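Local coordinates for protein riboflavin kinase, putative (PDB 3BNW) that probably phosphorylates riboflavin with ATP to form the cofactor FMN, at residues A[16-21]-A[50-55]; A[57-62]-A[123-128]; A[81-86]-A[100-105]. All coordinates share one frame; numbering follows the deposited sequence.

Contact 1: residues A[16-21]-A[50-55]; sequences QPFFLR and ECLQPY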
loop_
_atom_site.group_PDB
_atom_site.type_symbol
_atom_site.label_atom_id
_atom_site.label_comp_id
_atom_site.label_asym_id
_atom_site.label_seq_id
_atom_site.Cartn_x
_atom_site.Cartn_y
_atom_site.Cartn_z
ATOM N N GLN A 16 4.754 -13.628 -2.259
ATOM C CA GLN A 16 3.366 -13.931 -2.601
ATOM C C GLN A 16 2.537 -12.644 -2.700
ATOM O O GLN A 16 2.320 -11.971 -1.689
ATOM C CB GLN A 16 2.770 -14.882 -1.552
ATOM C CG GLN A 16 1.247 -15.066 -1.628
ATOM C CD GLN A 16 0.781 -15.721 -2.925
ATOM O OE1 GLN A 16 1.142 -16.863 -3.222
ATOM N NE2 GLN A 16 -0.033 -15.003 -3.691
ATOM N N PRO A 17 2.070 -12.290 -3.916
ATOM C CA PRO A 17 1.223 -11.106 -4.028
ATOM C C PRO A 17 -0.145 -11.344 -3.411
ATOM O O PRO A 17 -0.587 -12.486 -3.302
ATOM C CB PRO A 17 1.090 -10.895 -5.546
ATOM C CG PRO A 17 2.092 -11.764 -6.168
ATOM C CD PRO A 17 2.269 -12.915 -5.232
ATOM N N PHE A 18 -0.807 -10.266 -3.012
ATOM C CA PHE A 18 -2.107 -10.368 -2.375
ATOM C C PHE A 18 -2.939 -9.119 -2.594
ATOM O O PHE A 18 -2.480 -8.138 -3.176
ATOM C CB PHE A 18 -1.951 -10.645 -0.873
ATOM C CG PHE A 18 -1.308 -9.519 -0.105
ATOM C CD1 PHE A 18 -2.075 -8.470 0.389
ATOM C CD2 PHE A 18 0.058 -9.517 0.135
ATOM C CE1 PHE A 18 -1.493 -7.431 1.093
ATOM C CE2 PHE A 18 0.648 -8.486 0.843
ATOM C CZ PHE A 18 -0.130 -7.437 1.324
ATOM N N PHE A 19 -4.178 -9.188 -2.118
ATOM C CA PHE A 19 -5.135 -8.096 -2.188
ATOM C C PHE A 19 -5.542 -7.733 -0.764
ATOM O O PHE A 19 -5.656 -8.609 0.094
ATOM C CB PHE A 19 -6.353 -8.545 -3.002
ATOM C CG PHE A 19 -7.485 -7.554 -3.015
ATOM C CD1 PHE A 19 -8.609 -7.755 -2.222
ATOM C CD2 PHE A 19 -7.432 -6.429 -3.829
ATOM C CE1 PHE A 19 -9.659 -6.846 -2.235
ATOM C CE2 PHE A 19 -8.474 -5.517 -3.849
ATOM C CZ PHE A 19 -9.590 -5.725 -3.049
ATOM N N LEU A 20 -5.747 -6.444 -0.512
ATOM C CA LEU A 20 -6.139 -5.978 0.814
ATOM C C LEU A 20 -7.133 -4.844 0.686
ATOM O O LEU A 20 -6.899 -3.890 -0.059
ATOM C CB LEU A 20 -4.907 -5.530 1.609
ATOM C CG LEU A 20 -5.093 -5.083 3.068
ATOM C CD1 LEU A 20 -5.871 -6.104 3.890
ATOM C CD2 LEU A 20 -3.728 -4.805 3.721
ATOM N N ARG A 21 -8.250 -4.957 1.398
ATOM C CA ARG A 21 -9.282 -3.917 1.403
ATOM C C ARG A 21 -9.564 -3.518 2.844
ATOM O O ARG A 21 -9.767 -4.383 3.696
ATOM C CB ARG A 21 -10.570 -4.421 0.736
ATOM C CG ARG A 21 -11.726 -3.408 0.757
ATOM C CD ARG A 21 -12.974 -3.923 0.036
ATOM N NE ARG A 21 -13.458 -5.196 0.588
ATOM C CZ ARG A 21 -13.455 -6.369 -0.048
ATOM N NH1 ARG A 21 -13.007 -6.479 -1.294
ATOM N NH2 ARG A 21 -13.920 -7.450 0.568
ATOM N N GLU A 50 -3.046 -11.615 10.763
ATOM C CA GLU A 50 -2.414 -12.931 10.634
ATOM C C GLU A 50 -1.971 -13.196 9.196
ATOM O O GLU A 50 -0.882 -13.716 8.962
ATOM C CB GLU A 50 -3.365 -14.042 11.093
ATOM C CG GLU A 50 -2.690 -15.406 11.258
ATOM C CD GLU A 50 -3.662 -16.523 11.621
ATOM O OE1 GLU A 50 -4.840 -16.465 11.206
ATOM O OE2 GLU A 50 -3.238 -17.475 12.313
ATOM N N CYS A 51 -2.826 -12.850 8.240
ATOM C CA CYS A 51 -2.494 -12.979 6.823
ATOM C C CYS A 51 -1.262 -12.161 6.433
ATOM O O CYS A 51 -0.476 -12.582 5.586
ATOM C CB CYS A 51 -3.680 -12.540 5.960
ATOM S SG CYS A 51 -5.034 -13.727 5.897
ATOM N N LEU A 52 -1.102 -10.996 7.057
ATOM C CA LEU A 52 -0.021 -10.070 6.716
ATOM C C LEU A 52 1.328 -10.421 7.355
ATOM O O LEU A 52 2.356 -9.857 6.978
ATOM C CB LEU A 52 -0.414 -8.641 7.096
ATOM C CG LEU A 52 -1.602 -8.073 6.320
ATOM C CD1 LEU A 52 -2.127 -6.818 6.989
ATOM C CD2 LEU A 52 -1.225 -7.809 4.874
ATOM N N GLN A 53 1.330 -11.358 8.301
ATOM C CA GLN A 53 2.548 -11.707 9.035
ATOM C C GLN A 53 3.769 -11.984 8.147
ATOM O O GLN A 53 4.859 -11.512 8.451
ATOM C CB GLN A 53 2.297 -12.887 9.986
ATOM C CG GLN A 53 1.459 -12.536 11.220
ATOM C CD GLN A 53 2.100 -11.467 12.109
ATOM O OE1 GLN A 53 1.470 -10.459 12.441
ATOM N NE2 GLN A 53 3.357 -11.682 12.490
ATOM N N PRO A 54 3.596 -12.718 7.030
ATOM C CA PRO A 54 4.758 -12.972 6.167
ATOM C C PRO A 54 5.339 -11.733 5.475
ATOM O O PRO A 54 6.355 -11.846 4.791
ATOM C CB PRO A 54 4.210 -13.945 5.107
ATOM C CG PRO A 54 2.907 -14.427 5.630
ATOM C CD PRO A 54 2.376 -13.346 6.491
ATOM N N TYR A 55 4.699 -10.578 5.639
ATOM C CA TYR A 55 5.100 -9.353 4.956
ATOM C C TYR A 55 5.601 -8.269 5.918
ATOM O O TYR A 55 5.887 -7.152 5.490
ATOM C CB TYR A 55 3.918 -8.817 4.143
ATOM C CG TYR A 55 3.330 -9.848 3.211
ATOM C CD1 TYR A 55 2.179 -10.547 3.553
ATOM C CD2 TYR A 55 3.943 -10.149 2.002
ATOM C CE1 TYR A 55 1.639 -11.507 2.710
ATOM C CE2 TYR A 55 3.417 -11.108 1.152
ATOM C CZ TYR A 55 2.261 -11.780 1.510
ATOM O OH TYR A 55 1.727 -12.727 0.672
#
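Phe18 and Leu20 on one side, Leu52 and Tyr55 on the other, form a buried packing contact sealed at one end by a hydrogen bond. It lies where helix 46-52 and the 3-10 segment 53-55 rest against the start of strand 18-25 in the curled antiparallel sheet. With chi1 at 66°, CG of Phe18 is tucked between its own backbone N and C, which turns the ring toward Leu52 and Tyr55. Phe18 CE2 sits over the centre of the Tyr55 ring, 3.5 Å above that plane, and Phe18 CD2 comes within 3.4 Å of Tyr55 CZ. The two planes are inclined at 49°, so the rings meet obliquely. Pro54 CB lies on the opposite face of the tyrosine, nearer the rim, and Phe15 packs against this ring edge to face.

The far end of the Phe18 ring presents CZ to Leu52 CD2 at 3.7 Å, the two side chains crossing at about a right angle. Leu20 reaches the same methyl group more loosely, with its CD2 4.1 Å from Leu52 CD2. Beyond the segments, Leu44 and Leu97 also pack on Leu52, and Phe175 stacks on Phe18.

At the other end the Tyr55 hydroxyl donates to Gln16 O, with 2.5 Å between OH and O, approaching at a tilt of 30° from the carbonyl plane. This bond gives the buried ring a polar tether at its tip. Gln16 itself folds back, its NE2 donating to Pro17 O at 2.6 Å in the carbonyl plane; NE2 also donates to Leu178 O, near the C-terminal end of the modelled chain. Packing of Leu52 from the helix and Tyr55 from the 3-10 segment on a strand of a curled antiparallel sheet is consistent with the beta-barrel fold of riboflavin kinases.

Contact 2: residues A[57-62]-A[123-128]; sequences NLVVYG and EIRSMG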
loop_
_atom_site.group_PDB
_atom_site.type_symbol
_atom_site.label_atom_id
_atom_site.label_comp_id
_atom_site.label_asym_id
_atom_site.label_seq_id
_atom_site.Cartn_x
_atom_site.Cartn_y
_atom_site.Cartn_z
ATOM N N ASN A 57 7.961 -6.053 8.434
ATOM C CA ASN A 57 9.331 -5.527 8.371
ATOM C C ASN A 57 9.735 -5.163 6.944
ATOM O O ASN A 57 10.913 -5.169 6.612
ATOM C CB ASN A 57 10.342 -6.507 9.003
ATOM C CG ASN A 57 11.637 -5.830 9.451
ATOM O OD1 ASN A 57 12.725 -6.363 9.242
ATOM N ND2 ASN A 57 11.522 -4.663 10.074
ATOM N N LEU A 58 8.751 -4.819 6.112
ATOM C CA LEU A 58 8.988 -4.546 4.690
ATOM C C LEU A 58 8.318 -3.278 4.194
ATOM O O LEU A 58 7.266 -2.879 4.696
ATOM C CB LEU A 58 8.454 -5.693 3.830
ATOM C CG LEU A 58 8.989 -7.093 4.076
ATOM C CD1 LEU A 58 8.214 -8.080 3.192
ATOM C CD2 LEU A 58 10.493 -7.167 3.818
ATOM N N VAL A 59 8.942 -2.667 3.187
ATOM C CA VAL A 59 8.296 -1.669 2.337
ATOM C C VAL A 59 7.918 -2.369 1.034
ATOM O O VAL A 59 8.778 -2.963 0.369
ATOM C CB VAL A 59 9.222 -0.488 1.995
ATOM C CG1 VAL A 59 8.496 0.499 1.080
ATOM C CG2 VAL A 59 9.716 0.196 3.261
ATOM N N VAL A 60 6.635 -2.310 0.681
ATOM C CA VAL A 60 6.115 -3.017 -0.491
ATOM C C VAL A 60 5.516 -2.029 -1.479
ATOM O O VAL A 60 5.373 -0.856 -1.167
ATOM C CB VAL A 60 5.048 -4.078 -0.105
ATOM C CG1 VAL A 60 5.659 -5.126 0.817
ATOM C CG2 VAL A 60 3.823 -3.427 0.528
ATOM N N TYR A 61 5.165 -2.524 -2.664
ATOM C CA TYR A 61 4.635 -1.692 -3.728
ATOM C C TYR A 61 3.550 -2.407 -4.525
ATOM O O TYR A 61 3.419 -3.629 -4.463
ATOM C CB TYR A 61 5.773 -1.253 -4.655
ATOM C CG TYR A 61 6.430 -2.374 -5.431
ATOM C CD1 TYR A 61 5.962 -2.740 -6.692
ATOM C CD2 TYR A 61 7.516 -3.065 -4.915
ATOM C CE1 TYR A 61 6.554 -3.767 -7.412
ATOM C CE2 TYR A 61 8.119 -4.090 -5.632
ATOM C CZ TYR A 61 7.631 -4.438 -6.882
ATOM O OH TYR A 61 8.218 -5.457 -7.605
ATOM N N GLY A 62 2.775 -1.634 -5.281
ATOM C CA GLY A 62 1.735 -2.195 -6.141
ATOM C C GLY A 62 0.750 -1.149 -6.613
ATOM O O GLY A 62 1.078 0.030 -6.687
ATOM N N GLU A 123 8.219 -6.456 -3.058
ATOM C CA GLU A 123 8.922 -5.841 -1.938
ATOM C C GLU A 123 10.126 -5.015 -2.390
ATOM O O GLU A 123 10.853 -5.407 -3.302
ATOM C CB GLU A 123 9.366 -6.921 -0.959
ATOM C CG GLU A 123 10.344 -7.946 -1.522
ATOM C CD GLU A 123 10.433 -9.175 -0.661
ATOM O OE1 GLU A 123 9.878 -9.147 0.455
ATOM O OE2 GLU A 123 11.048 -10.174 -1.096
ATOM N N ILE A 124 10.326 -3.873 -1.736
ATOM C CA ILE A 124 11.417 -2.958 -2.072
ATOM C C ILE A 124 12.632 -3.225 -1.181
ATOM O O ILE A 124 13.746 -3.426 -1.670
ATOM C CB ILE A 124 10.978 -1.484 -1.910
ATOM C CG1 ILE A 124 9.743 -1.198 -2.781
ATOM C CG2 ILE A 124 12.128 -0.544 -2.252
ATOM C CD1 ILE A 124 9.302 0.255 -2.810
ATOM N N ARG A 125 12.392 -3.246 0.126
ATOM C CA ARG A 125 13.447 -3.376 1.121
ATOM C C ARG A 125 12.796 -3.622 2.477
ATOM O O ARG A 125 11.572 -3.545 2.601
ATOM C CB ARG A 125 14.242 -2.077 1.185
ATOM C CG ARG A 125 13.367 -0.886 1.551
ATOM C CD ARG A 125 14.012 0.431 1.284
ATOM N NE ARG A 125 13.125 1.536 1.662
ATOM C CZ ARG A 125 12.967 1.983 2.909
ATOM N NH1 ARG A 125 13.592 1.400 3.922
ATOM N NH2 ARG A 125 12.156 3.006 3.155
ATOM N N SER A 126 13.616 -3.886 3.492
ATOM C CA SER A 126 13.150 -3.853 4.878
ATOM C C SER A 126 12.982 -2.403 5.317
ATOM O O SER A 126 13.587 -1.498 4.746
ATOM C CB SER A 126 14.123 -4.561 5.818
ATOM O OG SER A 126 15.381 -3.926 5.810
ATOM N N MET A 127 12.158 -2.193 6.336
ATOM C CA MET A 127 11.883 -0.855 6.842
ATOM C C MET A 127 13.138 -0.166 7.360
ATOM O O MET A 127 13.294 1.043 7.190
ATOM C CB MET A 127 10.810 -0.907 7.931
ATOM C CG MET A 127 9.406 -1.112 7.363
ATOM S SD MET A 127 8.127 -1.299 8.614
ATOM C CE MET A 127 8.537 0.008 9.758
ATOM N N GLY A 128 14.019 -0.938 7.999
ATOM C CA GLY A 128 15.342 -0.451 8.407
ATOM C C GLY A 128 15.344 0.826 9.231
ATOM O O GLY A 128 14.412 1.095 9.988
#
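Val59 and Arg125 are joined by a nearly straight backbone bond, Val59 N to Arg125 O at 2.8 Å, and Val59 O in turn accepts from Ile124 N at 2.8 Å. Ile124 and Arg125 together lie opposite the single residue Val59, a beta bulge in the antiparallel pairing of strands 58-69 and 115-126: Val59 pairs with Arg125, but Val60 already pairs with Glu123, and Ile124 is the extra residue, its backbone turned to phi -95° and psi -52°. Where the strands part, Met127 N still donates to Asn57 O at 3.2 Å, though from well above the carbonyl plane. On its other side strand 58-69 meets Ile86 with both Asn57 and Leu58, a G1 bulge.

The Arg125 side chain, extended from CG to NE, runs back over Val59, whose CG2 lies 3.7 Å above the centre of one guanidinium face. NE forms a salt bridge with Asp143 OD1 of helix 133-151, which helps fix how the group is turned, and NH1 adds a weak bond to Met127 O.

Farther along, the bulge directs Ile124 toward the neighbouring strand. Its CD1 touches Val59 CG1 at 4.0 Å and its CG1 reaches Tyr61 CD2 at 3.6 Å, while Asp143 and Thr147 of helix 133-151 also meet this side chain. The Tyr61 hydroxyl bonds the Gln11 amide oxygen, and the nitrogen of that same amide bonds Glu123 O, so one glutamine bridges both strands. Val60 and Glu123 lie on the other face of the sheet from Val59 and Arg125, and the glutamate extends to Leu58, with Glu123 OE1 3.4 Å from the methyl group CD1 of Leu58.

Contact 3: residues A[81-86]-A[100-105]; sequences PFAASI and EPYFLH
Ser85 turns its hydroxyl anti to the carbonyl carbon (chi1 -58°), and Tyr102, with chi1 -35°, lays its ring along the adjacent strand until the two oxygens meet, Ser85 OG lying 2.7 Å from Tyr102 OH. This meeting takes place on one face of the beta hairpin formed by strands 75-87 and 98-103. Glu100, whose chain is extended, comes in from beside Tyr102, and its OE2 accepts from Tyr102 OH at 2.5 Å on the anti side of the carboxylate. The phenol oxygen is therefore flanked by a hydroxyl and a carboxylate.

The strand pairing is regular: Ala83 with Tyr102 and Ser85 with Glu100 are hydrogen-bonded pairs, alternating with the non-hydrogen-bonded pairs Phe82 with Phe103 and Ala84 with Pro101. Tyr102 N to Ala83 O is the shortest of the backbone bonds, at 2.7 Å, whereas Ala83 N to Tyr102 O is longer. The Tyr102 ring runs past Ala83 O, and Glu100 O lies 3.4 Å above one face of it, toward the rim.

On the other face Ala84 packs against Pro101 and Phe82 CB meets the Phe103 ring. Phe82 also packs on Ile118 and Val120 of strand 115-126, a strand not paired with its own. Beyond the last pair the chain bends in an inverse gamma turn centred on Leu104, which also touches helix 133-151. Leu104 N still donates to Pro81 O at 2.9 Å, while its CD2 rests 3.7 Å from Pro81 CB.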
loop_
_atom_site.group_PDB
_atom_site.type_symbol
_atom_site.label_atom_id
_atom_site.label_comp_id
_atom_site.label_asym_id
_atom_site.label_seq_id
_atom_site.Cartn_x
_atom_site.Cartn_y
_atom_site.Cartn_z
ATOM N N PRO A 81 -0.117 3.982 -8.538
ATOM C CA PRO A 81 1.022 3.326 -7.888
ATOM C C PRO A 81 1.083 3.662 -6.391
ATOM O O PRO A 81 0.629 4.729 -5.974
ATOM C CB PRO A 81 2.245 3.913 -8.616
ATOM C CG PRO A 81 1.722 4.522 -9.865
ATOM C CD PRO A 81 0.313 4.935 -9.578
ATOM N N PHE A 82 1.623 2.755 -5.590
ATOM C CA PHE A 82 1.780 3.011 -4.166
ATOM C C PHE A 82 2.934 2.198 -3.612
ATOM O O PHE A 82 3.272 1.143 -4.147
ATOM C CB PHE A 82 0.494 2.672 -3.396
ATOM C CG PHE A 82 0.385 1.228 -3.018
ATOM C CD1 PHE A 82 -0.211 0.317 -3.874
ATOM C CD2 PHE A 82 0.903 0.769 -1.816
ATOM C CE1 PHE A 82 -0.293 -1.023 -3.534
ATOM C CE2 PHE A 82 0.824 -0.565 -1.472
ATOM C CZ PHE A 82 0.227 -1.462 -2.330
ATOM N N ALA A 83 3.545 2.720 -2.551
ATOM C CA ALA A 83 4.440 1.952 -1.695
ATOM C C ALA A 83 3.788 1.906 -0.322
ATOM O O ALA A 83 2.880 2.696 -0.042
ATOM C CB ALA A 83 5.800 2.599 -1.625
ATOM N N ALA A 84 4.228 0.992 0.533
ATOM C CA ALA A 84 3.613 0.843 1.853
ATOM C C ALA A 84 4.537 0.140 2.819
ATOM O O ALA A 84 5.294 -0.747 2.423
ATOM C CB ALA A 84 2.298 0.065 1.741
ATOM N N SER A 85 4.455 0.525 4.090
ATOM C CA SER A 85 5.219 -0.133 5.145
ATOM C C SER A 85 4.310 -1.060 5.941
ATOM O O SER A 85 3.227 -0.653 6.368
ATOM C CB SER A 85 5.844 0.901 6.080
ATOM O OG SER A 85 6.683 1.789 5.365
ATOM N N ILE A 86 4.754 -2.304 6.129
ATOM C CA ILE A 86 4.054 -3.278 6.967
ATOM C C ILE A 86 4.928 -3.631 8.171
ATOM O O ILE A 86 5.954 -4.301 8.021
ATOM C CB ILE A 86 3.699 -4.572 6.184
ATOM C CG1 ILE A 86 2.685 -4.274 5.076
ATOM C CG2 ILE A 86 3.128 -5.640 7.120
ATOM C CD1 ILE A 86 3.304 -3.832 3.775
ATOM N N GLU A 100 0.793 0.898 6.380
ATOM C CA GLU A 100 0.896 2.336 6.195
ATOM C C GLU A 100 1.193 2.628 4.728
ATOM O O GLU A 100 2.343 2.531 4.305
ATOM C CB GLU A 100 2.001 2.885 7.098
ATOM C CG GLU A 100 2.004 4.389 7.248
ATOM C CD GLU A 100 3.120 4.876 8.150
ATOM O OE1 GLU A 100 2.813 5.503 9.183
ATOM O OE2 GLU A 100 4.306 4.623 7.838
ATOM N N PRO A 101 0.153 2.980 3.943
ATOM C CA PRO A 101 0.335 3.140 2.506
ATOM C C PRO A 101 0.708 4.570 2.103
ATOM O O PRO A 101 0.293 5.537 2.756
ATOM C CB PRO A 101 -1.042 2.765 1.946
ATOM C CG PRO A 101 -2.020 3.088 3.051
ATOM C CD PRO A 101 -1.243 3.258 4.338
ATOM N N TYR A 102 1.486 4.684 1.027
ATOM C CA TYR A 102 1.892 5.975 0.483
ATOM C C TYR A 102 1.586 6.010 -1.013
ATOM O O TYR A 102 2.391 5.563 -1.834
ATOM C CB TYR A 102 3.389 6.232 0.722
ATOM C CG TYR A 102 3.928 5.696 2.032
ATOM C CD1 TYR A 102 3.515 6.228 3.249
ATOM C CD2 TYR A 102 4.865 4.672 2.048
ATOM C CE1 TYR A 102 4.009 5.738 4.448
ATOM C CE2 TYR A 102 5.368 4.181 3.242
ATOM C CZ TYR A 102 4.934 4.716 4.438
ATOM O OH TYR A 102 5.438 4.225 5.621
ATOM N N PHE A 103 0.418 6.540 -1.361
ATOM C CA PHE A 103 0.023 6.656 -2.761
ATOM C C PHE A 103 0.943 7.611 -3.508
ATOM O O PHE A 103 1.155 8.745 -3.070
ATOM C CB PHE A 103 -1.430 7.137 -2.888
ATOM C CG PHE A 103 -2.440 6.038 -2.770
ATOM C CD1 PHE A 103 -2.712 5.221 -3.857
ATOM C CD2 PHE A 103 -3.110 5.808 -1.577
ATOM C CE1 PHE A 103 -3.634 4.190 -3.761
ATOM C CE2 PHE A 103 -4.041 4.777 -1.472
ATOM C CZ PHE A 103 -4.303 3.968 -2.571
ATOM N N LEU A 104 1.475 7.152 -4.641
ATOM C CA LEU A 104 2.229 8.014 -5.550
ATOM C C LEU A 104 1.247 8.859 -6.360
ATOM O O LEU A 104 1.164 8.752 -7.584
ATOM C CB LEU A 104 3.134 7.191 -6.472
ATOM C CG LEU A 104 4.412 6.601 -5.867
ATOM C CD1 LEU A 104 4.184 5.987 -4.492
ATOM C CD2 LEU A 104 5.011 5.577 -6.821
ATOM N N HIS A 105 0.501 9.700 -5.648
ATOM C CA HIS A 105 -0.506 10.571 -6.245
ATOM C C HIS A 105 -0.842 11.726 -5.295
ATOM O O HIS A 105 -0.879 11.550 -4.073
ATOM C CB HIS A 105 -1.772 9.782 -6.574
ATOM C CG HIS A 105 -2.875 10.627 -7.131
ATOM N ND1 HIS A 105 -2.832 11.162 -8.398
ATOM C CD2 HIS A 105 -4.045 11.036 -6.587
ATOM C CE1 HIS A 105 -3.930 11.866 -8.613
ATOM N NE2 HIS A 105 -4.684 11.805 -7.529
#

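All three contacts reach one curled antiparallel sheet; in contact 1 only residues 18-21 belong to it. Contact 2 and contact 3, with centres about 10 Å apart, share the border between strands 58-69 and 75-87: Val60 N lies 2.7 Å from Ala84 O and Asn57 N the same distance from Ile86 O, both probable hydrogen bonds. Strand 115-126 carries the connection onward from contact 2 to strand 18-25 of contact 1, about 13 Å away between centres. Contact 1 also meets contact 3 directly, Tyr55 O packing 3.5 Å from Ile86 CB, so Ile86 touches both other contacts. The structure is an apo form, and no bound nucleotide or flavin locates the active site relative to them.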